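Local coordinates for Lmo0305 protein (Listeria monocytogenes, PDB 3PJ0) that is of unknown function but belongs to the beta-eliminating lyase family, has the type I fold of pyridoxal phosphate-dependent enzymes and carries covalently bound pyridoxal phosphate, at residues A[41-46]-A[238-243]; A[48-53]-A[244-249]; A[89-94]-A[113-118]; A[136-141]-A[170-175]. One frame throughout, in Å; residues are numbered along the deposited sequence. Where two conformers were deposited one is given.

Contact 1: residues A[41-46]-A[238-243]; sequences SDIYGN and DLISLY
Asp42 turns its carboxylate onto two backbone N-H groups at the entry to helix 243-256, those of Leu242 just before it and Tyr243, its first residue. OD2 takes the Leu242 N-H at 2.8 Å through its syn lone pair in a nearly straight bond (168°), while OD1 receives a weak one from Tyr243 N at 2.9 Å. The carboxylate reaches both because CG sits between the backbone N and the carbonyl carbon (chi1 55°). Next to it Ser41 OG, which donates to Asp42 O at 2.6 Å, meets Ser241 OG at 2.7 Å and also lies at the edge of the Tyr243 ring. Ile43 to Asn46 form a type I' turn, and Tyr44 N bonds Ile240 O at 3.0 Å. The Tyr44 ring has Ile240 CA over one face, 3.8 Å from its centroid, with Ile240 CG1, anti to N (chi1 -178°), toward the rim of that face. The Tyr44 hydroxyl bonds Tyr207 of the second subunit and Ser241 O bonds Tyr245 OH of that subunit, so the two loops pack together at the dimer interface. Asp238 OD2 forms a salt bridge with Arg233. The buried Asp42 carboxylate is held by one straight and one weak backbone N-H bond, with a water bound to Gly45 N close to OD2, a setting that would probably favour its charged form.

Contact 2: residues A[48-53]-A[244-249]; sequences AVIEDF and PYILSA
Ser248 OG donates to Pro244 O at 2.7 Å, in the carbonyl plane and on a lone pair, a bond within helix 243-256 on a side turned from the interface; no hydrogen bond crosses to helix 48-61, and the side chains that meet are apolar. This is helix-helix packing: the axes of 48-53 and 244-249 approach to 10.0 Å and cross at 45°. Ile246 carries most of the contact, its two branches parting to different partners. CG2, anti to the backbone N, presses on Val49 O at 3.6 Å and on Phe53 CB at 3.7 Å, with the Phe53 side chain running past it in the opposite direction. The other branch carries CD1 against Ile50 CB at 3.5 Å; Ile50 has two conformers, so contacts farther along its chain are less certain. Val49 meets Leu247 at about a right angle, CG2 to CD2, 3.7 Å apart. Around these, Phe68 of strand 65-69 packs on both Ile50 and Ile246, so the helix pair rests on that strand, and Asp42 covers Val49 and Ile50. Leu247 also packs on Val25 of the second subunit. The Phe53 ring, engaged edge-to-face by Phe206, comes obliquely to the second helix: with CG anti to the backbone N (chi1 -173°), its CZ reaches Ala249 CB at 3.9 Å.

Contact 3: residues A[89-94]-A[113-118]; sequences NRRVAY and QITPLL
Val92 and Leu117 are joined by the shortest of four backbone bonds, Leu117 N to Val92 O at 2.8 Å, in the parallel pair of strands 91-94 and 115-118 that ends the large mixed sheet of this fold type I pyridoxal phosphate-dependent protein. Thr115 N bonds Arg90 O, and Val92 N bonds Thr115 O; Tyr94 N closes the series on Leu117 O at 3.2 Å. Pro116 has no N-H to offer, and strand 115-118 is the outermost at this end of the sheet within the chain. On the face of Val92, Tyr94 and Pro116, Val92 CG2 touches Ile114 CG2 at 3.6 Å. The Tyr94 ring lies alongside Pro116, pointing the same way, its CZ 3.4 Å from Pro116 CB; CG, between the backbone N and the carbonyl carbon (chi1 54°), turns the ring toward the neighbouring strand, and CE1 goes on to Leu118 CD2. Leu108 from helix 107-112 covers this face, and Glu101 holds the Tyr94 hydroxyl. On the face of Ala93 and Leu117, Arg91 runs beside Thr115, and Leu134 and Val138 pack on Leu117. Before the first strand, Arg90 extends its guanidinium edge toward Gln113, while its NH1 bonds Gln112 O. An Asx turn leads into the strand: Asn89 OD1 accepts from Arg91 N at 2.9 Å.

Contact 4: residues A[136-141]-A[170-175]; sequences EPVSSV and QGISLH
Ser140 and Ser173 pair as parallel strand residues, flanked by Ser173 N to Ser139 O at 2.9 Å and Val141 N to Ser173 O at 3.0 Å, with His175 N to Val141 O following at 3.0 Å. Both serine CB atoms lie on one face, 4.0 Å apart, and that face is covered by helix 72-87, with Leu80 on Ser140 and Trp83 and Lys87 on Ser173. The opposite face holds Val141 and Leu174. These two side chains run side by side and point the same way, and Leu174 CD1 comes to 3.9 Å from Val141 CB; Leu174 CG stands anti to the backbone N (chi1 -161°) and turns the chain back toward its neighbour. Ile172, just before its strand, spreads across the strand entry: its CG2 rests 3.8 Å from Val141 CG2 and against the Ser140 backbone, while Val138 CG2 meets Ile172 CG2 at 4.0 Å. Strand 140-144, helix 157-170 and strand 173-178 make a beta-alpha-beta unit of the large sheet, and the helix lays Ile163, Ser164 and Cys167 over Leu174. A (4R)-2-methylpentane-2,4-diol, probably from the crystallisation liquor, lies about 4 Å from the Leu174 side chain. The helix ends in a Schellman motif at Gly171, whose positive phi turns the chain toward the strand. There a water donates to both Val138 O and Gly171 O, and Lys87 NZ adds a bond to Gly171 O. His175 leads its ring away from strand 140-144, with NE2 bonded to Gln76 and ND1 to Ser201 OG.

In the fold
From the N terminus, the first halves of contacts 1 and 2 come in quick succession, a loop at 41-46 and the start of helix 48-61. Contact 3 then closes a short loop between strands 91-94 and 115-118, and contact 4 follows in series, its loop running through helix 157-170. Both are nested in the long loops that close only at 238-243 and 244-249; contacts 1 and 2 cross along the chain, their segments alternating. These two touch, tie residues 41-53 to 238-249, and both reach the second subunit; contacts 3 and 4, with centres 9 Å apart, are neighbours in the large sheet through strands 91-94 and 140-144. The two pairs lie with centres about 32 to 33 Å apart.

Contact 1: residues A[41-46]-A[238-243]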
# COMPACT_ATOMS: atom_id res chain seq x y z
N SER A 41 -3.21 13.65 -9.67
CA SER A 41 -3.19 12.57 -8.74
C SER A 41 -4.30 12.73 -7.71
O SER A 41 -4.71 13.85 -7.35
CB SER A 41 -1.86 12.57 -7.96
OG SER A 41 -1.87 11.56 -6.94
N ASP A 42 -4.77 11.58 -7.25
CA ASP A 42 -5.62 11.51 -6.06
C ASP A 42 -4.73 12.03 -4.90
O ASP A 42 -3.48 11.99 -5.00
CB ASP A 42 -6.12 10.08 -5.80
CG ASP A 42 -4.98 9.03 -5.70
OD1 ASP A 42 -4.17 8.94 -6.65
OD2 ASP A 42 -4.93 8.25 -4.71
N ILE A 43 -5.36 12.50 -3.82
CA ILE A 43 -4.67 13.03 -2.65
C ILE A 43 -5.32 12.45 -1.37
O ILE A 43 -6.47 12.79 -1.03
CB ILE A 43 -4.77 14.56 -2.63
CG1 ILE A 43 -4.18 15.16 -3.92
CG2 ILE A 43 -4.13 15.15 -1.33
CD1 ILE A 43 -2.71 14.81 -4.15
N TYR A 44 -4.61 11.53 -0.71
CA TYR A 44 -5.07 10.88 0.52
C TYR A 44 -6.53 10.47 0.48
O TYR A 44 -7.34 10.90 1.31
CB TYR A 44 -4.81 11.77 1.76
CG TYR A 44 -3.36 12.09 1.97
CD1 TYR A 44 -2.43 11.08 2.27
CD2 TYR A 44 -2.89 13.43 1.88
CE1 TYR A 44 -1.09 11.40 2.47
CE2 TYR A 44 -1.54 13.73 2.05
CZ TYR A 44 -0.65 12.72 2.34
OH TYR A 44 0.67 13.04 2.56
N GLY A 45 -6.89 9.65 -0.52
CA GLY A 45 -8.24 9.14 -0.63
C GLY A 45 -9.29 9.98 -1.34
O GLY A 45 -10.40 9.52 -1.53
N ASN A 46 -8.92 11.18 -1.79
CA ASN A 46 -9.84 12.08 -2.46
C ASN A 46 -9.35 12.45 -3.84
O ASN A 46 -8.19 12.31 -4.14
CB ASN A 46 -10.01 13.35 -1.63
CG ASN A 46 -10.71 13.08 -0.30
OD1 ASN A 46 -11.78 12.46 -0.25
ND2 ASN A 46 -10.09 13.53 0.79
N ASP A 238 -3.60 4.64 3.58
CA ASP A 238 -4.13 5.89 3.00
C ASP A 238 -2.96 6.63 2.38
O ASP A 238 -2.51 7.66 2.85
CB ASP A 238 -4.81 6.73 4.09
CG ASP A 238 -5.51 7.96 3.55
OD1 ASP A 238 -6.03 7.96 2.40
OD2 ASP A 238 -5.55 8.96 4.32
N LEU A 239 -2.44 6.08 1.30
CA LEU A 239 -1.27 6.66 0.67
C LEU A 239 -1.66 7.97 0.00
O LEU A 239 -2.81 8.12 -0.45
CB LEU A 239 -0.70 5.67 -0.36
CG LEU A 239 0.30 4.59 0.09
CD1 LEU A 239 -0.06 3.86 1.35
CD2 LEU A 239 0.60 3.61 -1.04
N ILE A 240 -0.72 8.90 -0.10
CA ILE A 240 -1.00 10.15 -0.78
C ILE A 240 -1.55 9.90 -2.19
O ILE A 240 -2.56 10.47 -2.57
CB ILE A 240 0.23 11.15 -0.84
CG1 ILE A 240 -0.18 12.45 -1.54
CG2 ILE A 240 1.47 10.55 -1.56
CD1 ILE A 240 0.77 13.60 -1.29
N SER A 241 -0.92 8.99 -2.93
CA SER A 241 -1.27 8.75 -4.33
C SER A 241 -1.37 7.26 -4.64
O SER A 241 -0.33 6.56 -4.66
CB SER A 241 -0.18 9.33 -5.23
OG SER A 241 -0.09 10.74 -5.13
N LEU A 242 -2.59 6.81 -4.86
CA LEU A 242 -2.84 5.41 -5.27
C LEU A 242 -3.10 5.28 -6.78
O LEU A 242 -3.29 4.16 -7.29
CB LEU A 242 -4.04 4.83 -4.48
CG LEU A 242 -3.71 4.53 -3.01
CD1 LEU A 242 -4.99 4.32 -2.18
CD2 LEU A 242 -2.76 3.31 -2.86
N TYR A 243 -3.05 6.39 -7.53
CA TYR A 243 -3.37 6.30 -8.96
C TYR A 243 -2.58 5.25 -9.79
O TYR A 243 -3.16 4.72 -10.74
CB TYR A 243 -3.31 7.67 -9.67
CG TYR A 243 -1.93 8.22 -9.86
CD1 TYR A 243 -1.16 7.83 -10.96
CD2 TYR A 243 -1.39 9.14 -8.97
CE1 TYR A 243 0.13 8.34 -11.13
CE2 TYR A 243 -0.12 9.66 -9.16
CZ TYR A 243 0.63 9.26 -10.22
OH TYR A 243 1.89 9.76 -10.42
O HOH W 1 -5.03 8.20 -2.07
O HOH W 2 -7.30 10.90 4.28

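Contact 2: residues A[48-53]-A[244-249]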
# COMPACT_ATOMS: atom_id res chain seq x y z
N ALA A 48 -10.90 13.09 -8.22
CA ALA A 48 -11.65 12.36 -9.24
C ALA A 48 -11.10 10.98 -9.58
O ALA A 48 -11.86 10.03 -9.70
CB ALA A 48 -11.79 13.21 -10.53
N VAL A 49 -9.78 10.84 -9.73
CA VAL A 49 -9.24 9.56 -10.20
C VAL A 49 -9.64 8.40 -9.26
O VAL A 49 -10.04 7.36 -9.76
CB VAL A 49 -7.71 9.57 -10.51
CG1 VAL A 49 -6.88 9.92 -9.31
CG2 VAL A 49 -7.28 8.19 -11.04
N ILE A 50 -9.58 8.61 -7.94
CA ILE A 50 -9.95 7.57 -7.00
C ILE A 50 -11.47 7.52 -6.77
O ILE A 50 -12.07 6.44 -6.77
CB ILE A 50 -9.17 7.68 -5.65
CG1 ILE A 50 -9.46 6.44 -4.77
CG2 ILE A 50 -9.50 8.99 -4.91
CD1 ILE A 50 -8.67 6.41 -3.46
N GLU A 51 -12.10 8.67 -6.61
CA GLU A 51 -13.54 8.72 -6.35
C GLU A 51 -14.37 8.15 -7.48
O GLU A 51 -15.35 7.43 -7.23
CB GLU A 51 -14.00 10.15 -6.05
CG GLU A 51 -13.38 10.70 -4.80
CD GLU A 51 -13.88 12.08 -4.45
OE1 GLU A 51 -15.09 12.34 -4.75
OE2 GLU A 51 -13.10 12.87 -3.86
N ASP A 52 -14.00 8.46 -8.73
CA ASP A 52 -14.72 7.92 -9.87
C ASP A 52 -14.59 6.39 -9.94
O ASP A 52 -15.56 5.72 -10.28
CB ASP A 52 -14.25 8.53 -11.18
CG ASP A 52 -14.55 10.04 -11.27
OD1 ASP A 52 -15.16 10.60 -10.36
OD2 ASP A 52 -14.10 10.66 -12.23
N PHE A 53 -13.41 5.85 -9.62
CA PHE A 53 -13.23 4.40 -9.69
C PHE A 53 -14.03 3.72 -8.59
O PHE A 53 -14.68 2.69 -8.81
CB PHE A 53 -11.77 3.99 -9.61
CG PHE A 53 -11.53 2.52 -9.84
CD1 PHE A 53 -11.75 1.97 -11.09
CD2 PHE A 53 -11.11 1.70 -8.80
CE1 PHE A 53 -11.56 0.59 -11.29
CE2 PHE A 53 -10.91 0.36 -9.00
CZ PHE A 53 -11.12 -0.20 -10.25
N PRO A 244 -1.30 4.95 -9.46
CA PRO A 244 -0.67 3.93 -10.31
C PRO A 244 -1.43 2.60 -10.34
O PRO A 244 -1.51 1.94 -11.40
CB PRO A 244 0.75 3.78 -9.72
CG PRO A 244 1.02 5.11 -9.06
CD PRO A 244 -0.33 5.55 -8.53
N TYR A 245 -1.99 2.22 -9.20
CA TYR A 245 -2.78 1.00 -9.08
C TYR A 245 -4.22 1.23 -9.52
O TYR A 245 -4.81 0.37 -10.10
CB TYR A 245 -2.76 0.43 -7.64
CG TYR A 245 -1.40 0.07 -7.11
CD1 TYR A 245 -0.48 -0.62 -7.89
CD2 TYR A 245 -1.05 0.38 -5.81
CE1 TYR A 245 0.78 -0.95 -7.38
CE2 TYR A 245 0.20 0.03 -5.29
CZ TYR A 245 1.11 -0.63 -6.09
OH TYR A 245 2.34 -0.96 -5.57
N ILE A 246 -4.78 2.42 -9.28
CA ILE A 246 -6.18 2.68 -9.72
C ILE A 246 -6.29 2.69 -11.24
O ILE A 246 -7.13 1.99 -11.84
CB ILE A 246 -6.74 4.02 -9.17
CG1 ILE A 246 -6.85 3.97 -7.64
CG2 ILE A 246 -8.14 4.35 -9.75
CD1 ILE A 246 -6.89 5.37 -7.04
N LEU A 247 -5.42 3.46 -11.89
CA LEU A 247 -5.43 3.51 -13.37
C LEU A 247 -5.23 2.13 -14.03
O LEU A 247 -5.93 1.81 -15.01
CB LEU A 247 -4.44 4.53 -13.91
CG LEU A 247 -4.76 5.99 -13.52
CD1 LEU A 247 -3.58 6.89 -13.87
CD2 LEU A 247 -6.12 6.54 -14.09
N SER A 248 -4.24 1.36 -13.54
CA SER A 248 -4.00 0.03 -14.06
C SER A 248 -5.16 -0.92 -13.74
O SER A 248 -5.52 -1.75 -14.60
CB SER A 248 -2.66 -0.56 -13.57
OG SER A 248 -2.56 -0.47 -12.17
N ALA A 249 -5.76 -0.80 -12.55
CA ALA A 249 -6.93 -1.64 -12.19
C ALA A 249 -8.07 -1.38 -13.14
O ALA A 249 -8.64 -2.30 -13.70
CB ALA A 249 -7.39 -1.39 -10.73

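Contact 3: residues A[89-94]-A[113-118]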
# COMPACT_ATOMS: atom_id res chain seq x y z
N ASN A 89 -18.56 -8.71 19.27
CA ASN A 89 -18.18 -10.12 19.28
C ASN A 89 -16.97 -10.33 18.37
O ASN A 89 -17.07 -10.20 17.16
CB ASN A 89 -19.40 -10.96 18.84
CG ASN A 89 -19.15 -12.46 18.86
OD1 ASN A 89 -18.01 -12.91 18.83
ND2 ASN A 89 -20.22 -13.24 18.89
N ARG A 90 -15.83 -10.65 18.98
CA ARG A 90 -14.56 -10.82 18.24
C ARG A 90 -14.35 -12.20 17.64
O ARG A 90 -13.24 -12.53 17.19
CB ARG A 90 -13.35 -10.43 19.13
CG ARG A 90 -13.26 -8.92 19.48
CD ARG A 90 -12.61 -8.02 18.43
NE ARG A 90 -12.50 -6.66 18.97
CZ ARG A 90 -11.41 -6.01 19.35
NH1 ARG A 90 -10.18 -6.47 19.12
NH2 ARG A 90 -11.57 -4.80 19.89
N ARG A 91 -15.38 -13.05 17.65
CA ARG A 91 -15.26 -14.35 16.98
C ARG A 91 -15.83 -14.21 15.56
O ARG A 91 -16.84 -13.52 15.36
CB ARG A 91 -15.99 -15.47 17.73
CG ARG A 91 -15.17 -16.14 18.86
CD ARG A 91 -14.82 -15.20 19.96
NE ARG A 91 -16.03 -14.61 20.55
CZ ARG A 91 -16.04 -13.63 21.45
NH1 ARG A 91 -14.90 -13.09 21.89
NH2 ARG A 91 -17.21 -13.17 21.90
N VAL A 92 -15.18 -14.84 14.60
CA VAL A 92 -15.69 -14.93 13.21
C VAL A 92 -15.59 -16.38 12.77
O VAL A 92 -14.98 -17.19 13.47
CB VAL A 92 -14.93 -14.03 12.22
CG1 VAL A 92 -15.01 -12.59 12.66
CG2 VAL A 92 -13.46 -14.46 12.06
N ALA A 93 -16.16 -16.72 11.61
CA ALA A 93 -16.09 -18.08 11.13
C ALA A 93 -15.83 -18.12 9.63
O ALA A 93 -16.37 -17.33 8.86
CB ALA A 93 -17.40 -18.88 11.48
N TYR A 94 -14.96 -19.04 9.23
CA TYR A 94 -14.66 -19.22 7.84
C TYR A 94 -13.98 -20.57 7.55
O TYR A 94 -13.65 -21.31 8.47
CB TYR A 94 -13.82 -18.07 7.32
CG TYR A 94 -12.52 -17.71 8.07
CD1 TYR A 94 -11.61 -18.68 8.49
CD2 TYR A 94 -12.16 -16.36 8.26
CE1 TYR A 94 -10.40 -18.31 9.12
CE2 TYR A 94 -10.96 -16.00 8.86
CZ TYR A 94 -10.09 -16.96 9.30
OH TYR A 94 -8.90 -16.55 9.90
N GLN A 113 -6.97 -9.19 17.22
CA GLN A 113 -7.35 -10.08 18.34
C GLN A 113 -8.73 -10.70 18.10
O GLN A 113 -9.54 -10.84 19.03
CB GLN A 113 -7.32 -9.39 19.71
CG GLN A 113 -5.94 -8.93 20.13
CD GLN A 113 -5.61 -7.61 19.55
OE1 GLN A 113 -6.43 -6.69 19.62
NE2 GLN A 113 -4.41 -7.48 19.01
N ILE A 114 -8.98 -11.04 16.83
CA ILE A 114 -10.18 -11.75 16.42
C ILE A 114 -9.88 -13.26 16.42
O ILE A 114 -8.76 -13.69 16.05
CB ILE A 114 -10.67 -11.23 15.06
CG1 ILE A 114 -11.39 -9.89 15.30
CG2 ILE A 114 -11.56 -12.30 14.30
CD1 ILE A 114 -11.89 -9.16 14.02
N THR A 115 -10.85 -14.06 16.86
CA THR A 115 -10.68 -15.52 16.99
C THR A 115 -11.49 -16.20 15.90
O THR A 115 -12.72 -16.15 15.96
CB THR A 115 -11.20 -16.05 18.36
OG1 THR A 115 -10.46 -15.47 19.46
CG2 THR A 115 -11.11 -17.58 18.44
N PRO A 116 -10.83 -16.84 14.91
CA PRO A 116 -11.60 -17.46 13.83
C PRO A 116 -11.94 -18.89 14.17
O PRO A 116 -11.06 -19.64 14.59
CB PRO A 116 -10.64 -17.40 12.64
CG PRO A 116 -9.53 -16.41 13.06
CD PRO A 116 -9.42 -16.66 14.51
N LEU A 117 -13.21 -19.23 14.03
CA LEU A 117 -13.72 -20.56 14.25
C LEU A 117 -13.74 -21.15 12.86
O LEU A 117 -14.29 -20.54 11.92
CB LEU A 117 -15.11 -20.52 14.89
CG LEU A 117 -15.22 -19.69 16.19
CD1 LEU A 117 -16.67 -19.60 16.70
CD2 LEU A 117 -14.30 -20.22 17.28
N LEU A 118 -13.11 -22.32 12.69
CA LEU A 118 -12.96 -22.90 11.36
C LEU A 118 -14.15 -23.79 11.00
O LEU A 118 -14.60 -24.61 11.79
CB LEU A 118 -11.63 -23.63 11.26
CG LEU A 118 -10.41 -22.82 11.70
CD1 LEU A 118 -9.12 -23.61 11.50
CD2 LEU A 118 -10.34 -21.49 10.96

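Contact 4: residues A[136-141]-A[170-175]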
# COMPACT_ATOMS: atom_id res chain seq x y z
N GLU A 136 -20.29 -21.42 19.57
CA GLU A 136 -20.50 -20.10 20.14
C GLU A 136 -20.90 -19.16 19.02
O GLU A 136 -20.61 -19.42 17.83
CB GLU A 136 -19.26 -19.58 20.87
CG GLU A 136 -18.02 -19.56 20.03
CD GLU A 136 -16.80 -19.17 20.83
OE1 GLU A 136 -16.84 -18.10 21.46
OE2 GLU A 136 -15.82 -19.95 20.83
N PRO A 137 -21.54 -18.04 19.38
CA PRO A 137 -21.97 -17.09 18.37
C PRO A 137 -20.80 -16.36 17.72
O PRO A 137 -19.71 -16.26 18.33
CB PRO A 137 -22.85 -16.10 19.15
CG PRO A 137 -23.10 -16.75 20.48
CD PRO A 137 -21.96 -17.64 20.73
N VAL A 138 -21.03 -15.88 16.51
CA VAL A 138 -20.01 -15.13 15.76
C VAL A 138 -20.57 -13.82 15.24
O VAL A 138 -21.78 -13.70 15.03
CB VAL A 138 -19.46 -15.96 14.58
CG1 VAL A 138 -18.67 -17.16 15.13
CG2 VAL A 138 -20.59 -16.40 13.61
N SER A 139 -19.71 -12.81 15.07
CA SER A 139 -20.13 -11.53 14.49
C SER A 139 -20.32 -11.65 12.99
O SER A 139 -21.21 -11.01 12.41
CB SER A 139 -19.14 -10.41 14.78
OG SER A 139 -17.82 -10.76 14.38
N SER A 140 -19.43 -12.41 12.34
CA SER A 140 -19.54 -12.62 10.91
C SER A 140 -19.02 -13.99 10.45
O SER A 140 -18.27 -14.70 11.16
CB SER A 140 -18.74 -11.54 10.16
OG SER A 140 -17.38 -11.78 10.34
N VAL A 141 -19.48 -14.34 9.26
CA VAL A 141 -19.03 -15.50 8.51
C VAL A 141 -18.45 -14.89 7.25
O VAL A 141 -19.02 -13.94 6.66
CB VAL A 141 -20.20 -16.46 8.18
CG1 VAL A 141 -19.81 -17.51 7.14
CG2 VAL A 141 -20.68 -17.14 9.45
N GLN A 170 -30.10 -14.89 12.14
CA GLN A 170 -29.30 -14.98 13.37
C GLN A 170 -28.51 -13.70 13.71
O GLN A 170 -27.78 -13.65 14.72
CB GLN A 170 -28.31 -16.14 13.26
CG GLN A 170 -28.96 -17.52 13.07
CD GLN A 170 -29.83 -17.95 14.22
OE1 GLN A 170 -30.90 -18.53 14.02
NE2 GLN A 170 -29.39 -17.66 15.43
N GLY A 171 -28.64 -12.68 12.87
CA GLY A 171 -27.89 -11.43 13.09
C GLY A 171 -26.38 -11.58 12.89
O GLY A 171 -25.60 -10.90 13.56
N ILE A 172 -25.99 -12.47 11.98
CA ILE A 172 -24.58 -12.71 11.62
C ILE A 172 -24.29 -11.95 10.31
O ILE A 172 -24.97 -12.17 9.31
CB ILE A 172 -24.27 -14.22 11.40
CG1 ILE A 172 -24.51 -15.03 12.68
CG2 ILE A 172 -22.82 -14.39 10.95
CD1 ILE A 172 -24.58 -16.50 12.48
N SER A 173 -23.27 -11.08 10.31
CA SER A 173 -22.89 -10.34 9.10
C SER A 173 -22.23 -11.33 8.14
O SER A 173 -21.57 -12.27 8.59
CB SER A 173 -21.91 -9.21 9.41
OG SER A 173 -22.46 -8.24 10.29
N LEU A 174 -22.44 -11.15 6.84
CA LEU A 174 -21.89 -12.06 5.83
C LEU A 174 -20.99 -11.23 4.95
O LEU A 174 -21.43 -10.21 4.39
CB LEU A 174 -23.01 -12.73 5.02
CG LEU A 174 -22.65 -14.03 4.25
CD1 LEU A 174 -22.26 -15.17 5.19
CD2 LEU A 174 -23.80 -14.48 3.29
N HIS A 175 -19.72 -11.65 4.85
CA HIS A 175 -18.68 -10.97 4.08
C HIS A 175 -18.15 -11.85 2.95
O HIS A 175 -17.81 -13.02 3.18
CB HIS A 175 -17.46 -10.59 4.97
CG HIS A 175 -16.33 -10.01 4.18
ND1 HIS A 175 -16.34 -8.70 3.74
CD2 HIS A 175 -15.18 -10.56 3.70
CE1 HIS A 175 -15.24 -8.48 3.04
NE2 HIS A 175 -14.53 -9.59 2.98
O HOH W 3 -23.86 -11.81 15.55